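Local coordinates for protein similar to hydroxylamine oxidoreductase (Kuenenia stuttgartiensis, PDB 6H5L) that probably works as a multihaem reductase related to hydroxylamine oxidoreductase, carrying haem c groups in a large electron-transferring complex, at residues E385-D390 and A500-L505. Numbering follows the deposited sequence.
Sequences EDLIAD and AEAARL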
loop_
_atom_site.group_PDB
_atom_site.type_symbol
_atom_site.label_atom_id
_atom_site.label_comp_id
_atom_site.label_asym_id
_atom_site.label_seq_id
_atom_site.Cartn_x
_atom_site.Cartn_y
_atom_site.Cartn_z
ATOM N N GLU A 385 -23.022 -13.182 -69.604
ATOM C CA GLU A 385 -22.324 -13.713 -70.770
ATOM C C GLU A 385 -23.284 -14.064 -71.900
ATOM O O GLU A 385 -22.908 -13.979 -73.073
ATOM C CB GLU A 385 -21.491 -14.932 -70.374
ATOM C CG GLU A 385 -20.303 -14.596 -69.487
ATOM C CD GLU A 385 -19.505 -15.819 -69.085
ATOM O OE1 GLU A 385 -18.389 -15.652 -68.551
ATOM O OE2 GLU A 385 -19.993 -16.948 -69.306
ATOM N N ASP A 386 -24.517 -14.459 -71.575
ATOM C CA ASP A 386 -25.497 -14.724 -72.625
ATOM C C ASP A 386 -25.849 -13.449 -73.380
ATOM O O ASP A 386 -26.030 -13.474 -74.602
ATOM C CB ASP A 386 -26.751 -15.363 -72.033
ATOM C CG ASP A 386 -26.521 -16.794 -71.592
ATOM O OD1 ASP A 386 -25.389 -17.295 -71.760
ATOM O OD2 ASP A 386 -27.475 -17.417 -71.077
ATOM N N LEU A 387 -25.956 -12.324 -72.667
ATOM C CA LEU A 387 -26.148 -11.040 -73.333
ATOM C C LEU A 387 -24.994 -10.736 -74.280
ATOM O O LEU A 387 -25.204 -10.224 -75.385
ATOM C CB LEU A 387 -26.287 -9.926 -72.295
ATOM C CG LEU A 387 -27.500 -9.952 -71.366
ATOM C CD1 LEU A 387 -27.274 -9.022 -70.188
ATOM C CD2 LEU A 387 -28.759 -9.557 -72.120
ATOM N N ILE A 388 -23.766 -11.041 -73.856
ATOM C CA ILE A 388 -22.600 -10.814 -74.705
ATOM C C ILE A 388 -22.663 -11.707 -75.938
ATOM O O ILE A 388 -22.468 -11.249 -77.071
ATOM C CB ILE A 388 -21.306 -11.039 -73.902
ATOM C CG1 ILE A 388 -21.161 -9.975 -72.810
ATOM C CG2 ILE A 388 -20.095 -11.041 -74.821
ATOM C CD1 ILE A 388 -20.014 -10.227 -71.849
ATOM N N ALA A 389 -22.946 -12.996 -75.734
ATOM C CA ALA A 389 -23.029 -13.930 -76.852
ATOM C C ALA A 389 -24.138 -13.539 -77.821
ATOM O O ALA A 389 -23.977 -13.655 -79.042
ATOM C CB ALA A 389 -23.242 -15.351 -76.333
ATOM N N ASP A 390 -25.271 -13.071 -77.295
ATOM C CA ASP A 390 -26.374 -12.581 -78.114
ATOM C C ASP A 390 -26.126 -11.180 -78.666
ATOM O O ASP A 390 -27.010 -10.631 -79.333
ATOM C CB ASP A 390 -27.679 -12.599 -77.308
ATOM C CG ASP A 390 -28.077 -13.997 -76.863
ATOM O OD1 ASP A 390 -27.612 -14.976 -77.484
ATOM O OD2 ASP A 390 -28.853 -14.116 -75.890
ATOM N N ALA A 500 -33.130 -7.462 -64.352
ATOM C CA ALA A 500 -33.881 -6.349 -64.923
ATOM C C ALA A 500 -33.115 -5.698 -66.066
ATOM O O ALA A 500 -33.710 -5.295 -67.072
ATOM C CB ALA A 500 -34.201 -5.320 -63.838
ATOM N N GLU A 501 -31.792 -5.594 -65.933
ATOM C CA GLU A 501 -30.988 -5.008 -67.000
ATOM C C GLU A 501 -30.910 -5.937 -68.205
ATOM O O GLU A 501 -30.972 -5.478 -69.352
ATOM C CB GLU A 501 -29.590 -4.674 -66.477
ATOM C CG GLU A 501 -28.663 -4.041 -67.505
ATOM C CD GLU A 501 -29.028 -2.605 -67.840
ATOM O OE1 GLU A 501 -30.007 -2.076 -67.270
ATOM O OE2 GLU A 501 -28.326 -2.001 -68.678
ATOM N N ALA A 502 -30.771 -7.243 -67.967
ATOM C CA ALA A 502 -30.787 -8.196 -69.072
ATOM C C ALA A 502 -32.118 -8.156 -69.810
ATOM O O ALA A 502 -32.153 -8.141 -71.045
ATOM C CB ALA A 502 -30.497 -9.605 -68.558
ATOM N N ALA A 503 -33.227 -8.129 -69.065
ATOM C CA ALA A 503 -34.535 -7.996 -69.697
ATOM C C ALA A 503 -34.696 -6.640 -70.369
ATOM O O ALA A 503 -35.401 -6.530 -71.377
ATOM C CB ALA A 503 -35.641 -8.214 -68.665
ATOM N N ARG A 504 -34.049 -5.604 -69.832
ATOM C CA ARG A 504 -34.119 -4.281 -70.442
ATOM C C ARG A 504 -33.371 -4.246 -71.768
ATOM O O ARG A 504 -33.839 -3.636 -72.737
ATOM C CB ARG A 504 -33.556 -3.239 -69.480
ATOM C CG ARG A 504 -34.125 -1.844 -69.637
ATOM C CD ARG A 504 -34.380 -1.245 -68.267
ATOM N NE ARG A 504 -33.251 -1.466 -67.369
ATOM C CZ ARG A 504 -33.360 -1.603 -66.050
ATOM N NH1 ARG A 504 -34.553 -1.551 -65.474
ATOM N NH2 ARG A 504 -32.278 -1.802 -65.310
ATOM N N LEU A 505 -32.206 -4.894 -71.831
ATOM C CA LEU A 505 -31.431 -4.905 -73.067
ATOM C C LEU A 505 -32.079 -5.778 -74.133
ATOM O O LEU A 505 -31.975 -5.473 -75.327
ATOM C CB LEU A 505 -30.005 -5.376 -72.786
ATOM C CG LEU A 505 -29.137 -4.407 -71.981
ATOM C CD1 LEU A 505 -27.843 -5.074 -71.548
ATOM C CD2 LEU A 505 -28.849 -3.152 -72.791
#
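L387 holds its CG anti to the carbonyl carbon (chi1 -65°), and with chi2 near 164° its fork reaches across to helix 480-513, where A502 and L505 receive it. The two methyls share the work. L387 CD1 packs on A502 CB at 3.7 Å and touches L505 CD1, methyl against methyl, at a looser 4.2 Å. L387 CD2 lies over the backbone of the same alanine, 3.9 Å from A502 CA. Because A502 carries just a methyl, the leucine can lie against the helix surface, and the CA atoms of L387 and A502 come within 6.9 Å. No hydrogen bond joins the two segments; the side-chain contacts between them are apolar. I456 of helix 455-476 also touches L387, so a third helix joins the packing. With an alanine at L387, both methyls would be missing and A502 and L505 are likely to face a gap between the helices.

At the margin, D390 OD2 forms a salt bridge with R506, one residue past L505. On the second helix, R504 NH2 forms a salt bridge of 3.0 Å with E501 OE1, which lies almost in the guanidinium plane and is met nearly along its C-O bond, while R504 NE adds a weak bond to the same oxygen. R504 NH1 pairs with E501 of a second subunit, and E501 OE2 with R504 of a third; these salt bridges join helix 480-513 to two other copies of the protein, consistent with a part in assembly. The arrangement is helix-helix packing, far from the chain's centre, between the C-terminal end of helix 356-389 and the long helix 480-513, in a bundle with helix 455-476.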